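Local coordinates for nucleoprotein (PDB 5N4K) that probably packages the positive-strand viral RNA genome into a helical ribonucleocapsid, this chain being its N-terminal, RNA-binding domain, at residues Y90-F101 and K117-N125. Residues are numbered along the deposited sequence; the frame is centred on the assembly and turned at random. Where two conformers were deposited one is given.
Sequences YLGTGPHKDLKF and KTVNTSLGN
Gly92 and Asn120 bring two irregular loops closest, their CA atoms 4.3 Å apart: 90-101 leaves strand 80-90 through a type II turn from Tyr90 to Thr93, and 117-125 follows strand 108-112. Leu91 O, a carbonyl inside that turn, takes two hydrogen bonds from one residue. Thr121 N donates to Leu91 O at 3.0 Å, nearly straight at its hydrogen (171°) but above the carbonyl plane, and Thr121 OG1 donates to the same Leu91 O at 3.1 Å. The hydroxyl can join in because chi1 of Thr121 (74°) sets OG1 between its own N and carbonyl carbon. The turn is braced from within as well, Tyr90 O accepting both Thr93 N and Thr93 OG1. Asn125 OD1 receives Gly94 N at 2.8 Å, in the carbonyl plane on a lone pair of OD1, although the bond is bent at the hydrogen. Leu123 lays CD1 over the centre of the Tyr90 ring, 3.5 Å from the centroid, a CH-pi contact; the ring's hydroxyl is bonded to Tyr32. Leu91 CD2 packs on the 118-119 backbone, and Thr118 CG2 meets Phe101 CD2 at 3.6 Å, beside Ile63 of the central sheet. The Asn120 amide lies against Gly92 CA, oriented to suit both its ends: through separate waters ND2 reaches Lys97 O and OD1 reaches Leu99 O. Other waters join Thr93 OG1 to Gly124 O and Gly94 O to Asn125 ND2. In this RNA-binding domain, the paired bonds at Leu91 O and the Asn125 bond to Gly94 N thus tie the turn to 117-125 at two points, with water completing both asparagine amides.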
ATOM      1  N   TYR A  90       7.210   7.621  -8.882  1.00  9.55           N
ATOM      2  CA  TYR A  90       7.360   9.064  -9.067  1.00  9.24           C
ATOM      3  C   TYR A  90       6.295   9.812  -8.295  1.00  9.62           C
ATOM      4  O   TYR A  90       5.169   9.347  -8.144  1.00  9.26           O
ATOM      5  CB  TYR A  90       7.314   9.377 -10.591  1.00 10.34           C
ATOM      6  CG  TYR A  90       8.527   8.797 -11.346  1.00 10.22           C
ATOM      7  CD1 TYR A  90       9.727   9.511 -11.384  1.00 10.47           C
ATOM      8  CD2 TYR A  90       8.456   7.629 -12.050  1.00 10.11           C
ATOM      9  CE1 TYR A  90      10.854   9.000 -12.011  1.00 10.87           C
ATOM     10  CE2 TYR A  90       9.523   7.088 -12.684  1.00 11.27           C
ATOM     11  CZ  TYR A  90      10.715   7.780 -12.648  1.00 11.55           C
ATOM     12  OH  TYR A  90      11.830   7.234 -13.281  1.00 12.69           O
ATOM     13  N   LEU A  91       6.617  11.024  -7.946  1.00  9.32           N
ATOM     14  CA  LEU A  91       5.684  11.892  -7.239  1.00  9.84           C
ATOM     15  C   LEU A  91       4.395  12.049  -8.052  1.00 10.19           C
ATOM     16  O   LEU A  91       4.413  12.302  -9.233  1.00 10.42           O
ATOM     17  CB  LEU A  91       6.338  13.273  -6.967  1.00 11.63           C
ATOM     18  CG  LEU A  91       5.493  14.243  -6.143  1.00 10.80           C
ATOM     19  CD1 LEU A  91       5.225  13.784  -4.751  1.00 12.55           C
ATOM     20  CD2 LEU A  91       6.308  15.542  -6.083  1.00 11.56           C
ATOM     21  N   GLY A  92       3.253  11.876  -7.366  1.00 10.11           N
ATOM     22  CA  GLY A  92       1.945  11.948  -8.028  1.00 10.90           C
ATOM     23  C   GLY A  92       1.557  10.760  -8.807  1.00 11.01           C
ATOM     24  O   GLY A  92       0.566  10.830  -9.578  1.00 12.40           O
ATOM     25  N   THR A  93       2.230   9.623  -8.568  1.00 10.51           N
ATOM     26  CA  THR A  93       1.904   8.341  -9.171  1.00 10.71           C
ATOM     27  C   THR A  93       1.901   7.298  -8.085  1.00 10.41           C
ATOM     28  O   THR A  93       2.256   7.583  -6.972  1.00 10.63           O
ATOM     29  CB  THR A  93       2.875   7.967 -10.284  1.00 10.66           C
ATOM     30  OG1 THR A  93       4.102   7.451  -9.703  1.00 10.51           O
ATOM     31  CG2 THR A  93       3.213   9.186 -11.224  1.00 11.17           C
ATOM     32  N   GLY A  94       1.496   6.081  -8.470  1.00 11.41           N
ATOM     33  CA  GLY A  94       1.568   4.925  -7.544  1.00 10.25           C
ATOM     34  C   GLY A  94       0.454   4.885  -6.531  1.00 10.45           C
ATOM     35  O   GLY A  94      -0.542   5.616  -6.642  1.00 13.03           O
ATOM     36  N   PRO A  95       0.587   3.996  -5.554  1.00 10.66           N
ATOM     37  CA  PRO A  95      -0.448   3.812  -4.496  1.00 11.18           C
ATOM     38  C   PRO A  95      -0.657   5.017  -3.690  1.00 11.56           C
ATOM     39  O   PRO A  95      -1.728   5.170  -3.065  1.00 13.44           O
ATOM     40  CB  PRO A  95       0.088   2.636  -3.705  1.00 12.55           C
ATOM     41  CG  PRO A  95       1.574   2.627  -3.927  1.00 13.44           C
ATOM     42  CD  PRO A  95       1.735   3.092  -5.333  1.00 10.96           C
ATOM     43  N   HIS A  96       0.324   5.937  -3.577  1.00 10.12           N
ATOM     44  CA  HIS A  96       0.244   7.196  -2.818  1.00 10.84           C
ATOM     45  C   HIS A  96       0.312   8.386  -3.744  1.00 10.76           C
ATOM     46  O   HIS A  96       0.920   9.407  -3.404  1.00 10.95           O
ATOM     47  CB  HIS A  96       1.320   7.263  -1.738  1.00 11.13           C
ATOM     48  CG  HIS A  96       1.260   6.145  -0.764  1.00 10.61           C
ATOM     49  ND1 HIS A  96       0.194   5.983   0.104  1.00 12.50           N
ATOM     50  CD2 HIS A  96       2.084   5.102  -0.526  1.00 12.39           C
ATOM     51  CE1 HIS A  96       0.412   4.908   0.851  1.00 13.53           C
ATOM     52  NE2 HIS A  96       1.551   4.378   0.512  1.00 14.66           N
ATOM     53  N   LYS A  97      -0.441   8.314  -4.859  1.00 12.33           N
ATOM     54  CA  LYS A  97      -0.453   9.400  -5.823  0.50 11.68           C
ATOM     55  C   LYS A  97      -1.012  10.696  -5.267  1.00 11.40           C
ATOM     56  O   LYS A  97      -0.695  11.748  -5.806  1.00 14.13           O
ATOM     57  CB  LYS A  97      -1.205   9.040  -7.129  0.50 12.56           C
ATOM     58  CG  LYS A  97      -2.721   8.962  -6.995  0.50 13.69           C
ATOM     59  CD  LYS A  97      -3.382   8.562  -8.315  0.50 18.50           C
ATOM     60  CE  LYS A  97      -3.296   9.655  -9.380  0.50 22.15           C
ATOM     61  NZ  LYS A  97      -4.155   9.480 -10.607  0.50 26.78           N
ATOM     62  N   ASP A  98      -1.749  10.615  -4.179  1.00 11.02           N
ATOM     63  CA  ASP A  98      -2.452  11.662  -3.476  0.50 11.75           C
ATOM     64  C   ASP A  98      -1.586  12.468  -2.551  1.00 12.27           C
ATOM     65  O   ASP A  98      -1.947  13.537  -2.069  1.00 13.70           O
ATOM     66  CB  ASP A  98      -3.603  11.072  -2.613  0.50 11.00           C
ATOM     67  CG  ASP A  98      -3.084  10.126  -1.482  0.50 11.86           C
ATOM     68  OD1 ASP A  98      -3.330  10.471  -0.310  0.50 13.86           O
ATOM     69  OD2 ASP A  98      -2.538   9.048  -1.704  0.50 11.47           O
ATOM     70  N   LEU A  99      -0.459  11.877  -2.149  1.00 10.73           N
ATOM     71  CA  LEU A  99       0.449  12.527  -1.211  1.00 11.17           C
ATOM     72  C   LEU A  99       1.294  13.608  -1.864  1.00 11.23           C
ATOM     73  O   LEU A  99       1.850  13.420  -2.904  1.00 12.20           O
ATOM     74  CB  LEU A  99       1.359  11.531  -0.513  1.00 10.98           C
ATOM     75  CG  LEU A  99       0.713  10.510   0.423  1.00 11.66           C
ATOM     76  CD1 LEU A  99       1.759   9.565   0.993  1.00 12.89           C
ATOM     77  CD2 LEU A  99      -0.177  11.107   1.473  1.00 12.45           C
ATOM     78  N   LYS A 100       1.377  14.739  -1.158  1.00 11.22           N
ATOM     79  CA  LYS A 100       2.329  15.793  -1.484  0.50 11.61           C
ATOM     80  C   LYS A 100       3.713  15.348  -1.087  1.00 10.65           C
ATOM     81  O   LYS A 100       3.852  14.515  -0.252  1.00 11.50           O
ATOM     82  CB  LYS A 100       1.877  17.112  -0.796  0.50 12.49           C
ATOM     83  CG  LYS A 100       0.440  17.589  -1.120  0.50 14.88           C
ATOM     84  CD  LYS A 100       0.161  18.958  -0.497  0.50 17.80           C
ATOM     85  CE  LYS A 100      -1.214  19.511  -0.854  0.50 21.05           C
ATOM     86  NZ  LYS A 100      -1.468  20.878  -0.298  0.50 25.38           N
ATOM     87  N   PHE A 101       4.730  15.966  -1.684  1.00 11.77           N
ATOM     88  CA  PHE A 101       6.085  15.568  -1.374  1.00 10.99           C
ATOM     89  C   PHE A 101       6.368  15.646   0.078  1.00 10.75           C
ATOM     90  O   PHE A 101       6.186  16.743   0.709  1.00 12.36           O
ATOM     91  CB  PHE A 101       7.111  16.453  -2.158  1.00 12.66           C
ATOM     92  CG  PHE A 101       8.529  15.989  -2.027  1.00 12.63           C
ATOM     93  CD1 PHE A 101       8.898  14.660  -2.342  1.00 12.74           C
ATOM     94  CD2 PHE A 101       9.518  16.819  -1.541  1.00 13.88           C
ATOM     95  CE1 PHE A 101      10.182  14.233  -2.242  1.00 13.23           C
ATOM     96  CE2 PHE A 101      10.824  16.343  -1.389  1.00 15.01           C
ATOM     97  CZ  PHE A 101      11.160  15.073  -1.700  1.00 14.27           C
ATOM     98  N   LYS A 117      11.431  19.391  -9.078  1.00 12.75           N
ATOM     99  CA  LYS A 117      10.415  20.252  -8.531  0.50 13.85           C
ATOM    100  C   LYS A 117       9.372  19.440  -7.792  1.00 12.96           C
ATOM    101  O   LYS A 117       8.949  18.309  -8.194  1.00 14.05           O
ATOM    102  CB  LYS A 117       9.786  20.989  -9.633  0.50 14.10           C
ATOM    103  CG  LYS A 117      10.755  21.937 -10.330  0.50 14.62           C
ATOM    104  CD  LYS A 117       9.969  22.928 -11.235  0.50 16.54           C
ATOM    105  CE  LYS A 117       8.425  22.736 -11.400  0.50 20.31           C
ATOM    106  NZ  LYS A 117       7.504  23.543 -10.517  0.50 22.10           N
ATOM    107  N   THR A 118       8.874  20.033  -6.743  1.00 11.79           N
ATOM    108  CA  THR A 118       7.957  19.348  -5.798  1.00 11.34           C
ATOM    109  C   THR A 118       6.515  19.422  -6.337  1.00 11.84           C
ATOM    110  O   THR A 118       5.637  19.900  -5.694  1.00 15.28           O
ATOM    111  CB  THR A 118       8.066  19.856  -4.342  1.00 12.57           C
ATOM    112  OG1 THR A 118       7.867  21.269  -4.392  1.00 12.03           O
ATOM    113  CG2 THR A 118       9.446  19.600  -3.774  1.00 16.09           C
ATOM    114  N   VAL A 119       6.271  18.984  -7.559  1.00 11.40           N
ATOM    115  CA  VAL A 119       4.979  18.883  -8.145  1.00 13.27           C
ATOM    116  C   VAL A 119       4.779  17.517  -8.767  1.00 12.20           C
ATOM    117  O   VAL A 119       5.765  16.847  -9.159  1.00 12.59           O
ATOM    118  CB  VAL A 119       4.641  19.949  -9.149  1.00 17.05           C
ATOM    119  CG1 VAL A 119       4.787  21.321  -8.538  1.00 17.32           C
ATOM    120  CG2 VAL A 119       5.442  19.825 -10.378  1.00 18.46           C
ATOM    121  N   ASN A 120       3.536  17.136  -8.945  1.00 11.57           N
ATOM    122  CA  ASN A 120       3.199  15.837  -9.491  1.00 12.27           C
ATOM    123  C   ASN A 120       3.849  15.725 -10.856  1.00 12.85           C
ATOM    124  O   ASN A 120       3.805  16.631 -11.716  1.00 14.29           O
ATOM    125  CB  ASN A 120       1.712  15.614  -9.622  1.00 13.69           C
ATOM    126  CG  ASN A 120       1.069  15.442  -8.301  1.00 16.39           C
ATOM    127  OD1 ASN A 120       1.693  15.102  -7.335  1.00 16.95           O
ATOM    128  ND2 ASN A 120      -0.251  15.613  -8.264  1.00 22.57           N
ATOM    129  N   THR A 121       4.437  14.576 -11.117  1.00 12.00           N
ATOM    130  CA  THR A 121       5.057  14.303 -12.410  1.00 11.02           C
ATOM    131  C   THR A 121       4.025  13.807 -13.446  1.00 12.35           C
ATOM    132  O   THR A 121       2.893  13.532 -13.129  1.00 13.97           O
ATOM    133  CB  THR A 121       6.176  13.229 -12.297  1.00 11.82           C
ATOM    134  OG1 THR A 121       5.562  11.913 -12.120  1.00 12.93           O
ATOM    135  CG2 THR A 121       7.116  13.480 -11.171  1.00 11.46           C
ATOM    136  N   SER A 122       4.513  13.738 -14.686  1.00 13.37           N
ATOM    137  CA  SER A 122       3.658  13.389 -15.852  1.00 15.62           C
ATOM    138  C   SER A 122       3.736  11.923 -16.212  1.00 17.92           C
ATOM    139  O   SER A 122       3.206  11.500 -17.237  1.00 18.45           O
ATOM    140  CB  SER A 122       4.090  14.255 -17.065  1.00 17.54           C
ATOM    141  OG  SER A 122       5.352  13.856 -17.534  1.00 18.73           O
ATOM    142  N   LEU A 123       4.439  11.121 -15.407  1.00 14.51           N
ATOM    143  CA  LEU A 123       4.925   9.806 -15.789  1.00 16.27           C
ATOM    144  C   LEU A 123       3.959   8.682 -15.626  1.00 15.45           C
ATOM    145  O   LEU A 123       4.222   7.618 -16.218  1.00 16.60           O
ATOM    146  CB  LEU A 123       6.255   9.515 -15.084  1.00 16.61           C
ATOM    147  CG  LEU A 123       7.333  10.534 -15.474  1.00 17.01           C
ATOM    148  CD1 LEU A 123       8.582  10.320 -14.705  1.00 18.43           C
ATOM    149  CD2 LEU A 123       7.708  10.375 -16.947  1.00 18.69           C
ATOM    150  N   GLY A 124       2.895   8.849 -14.857  1.00 14.28           N
ATOM    151  CA  GLY A 124       1.972   7.777 -14.647  1.00 16.63           C
ATOM    152  C   GLY A 124       2.597   6.583 -13.993  1.00 15.55           C
ATOM    153  O   GLY A 124       3.562   6.612 -13.296  1.00 17.03           O
ATOM    154  N   ASN A 125       1.974   5.426 -14.324  1.00 16.78           N
ATOM    155  CA  ASN A 125       2.344   4.156 -13.823  1.00 17.66           C
ATOM    156  C   ASN A 125       2.678   3.135 -14.917  1.00 16.45           C
ATOM    157  O   ASN A 125       2.228   3.334 -16.082  1.00 18.73           O
ATOM    158  CB  ASN A 125       1.178   3.546 -12.978  1.00 18.76           C
ATOM    159  CG  ASN A 125       0.730   4.498 -11.889  1.00 19.09           C
ATOM    160  OD1 ASN A 125       1.503   4.762 -10.976  1.00 16.36           O
ATOM    161  ND2 ASN A 125      -0.394   5.100 -12.057  1.00 24.79           N
TER
HETATM  162  O   HOH W   1       5.612   5.624 -11.010  1.00 13.58           O
HETATM  163  O   HOH W   2      -1.353   6.445  -9.526  1.00 25.33           O
HETATM  164  O   HOH W   3      -2.075  14.009  -6.831  1.00 33.95           O
HETATM  165  O   HOH W   4       0.986  15.176  -4.897  1.00 23.05           O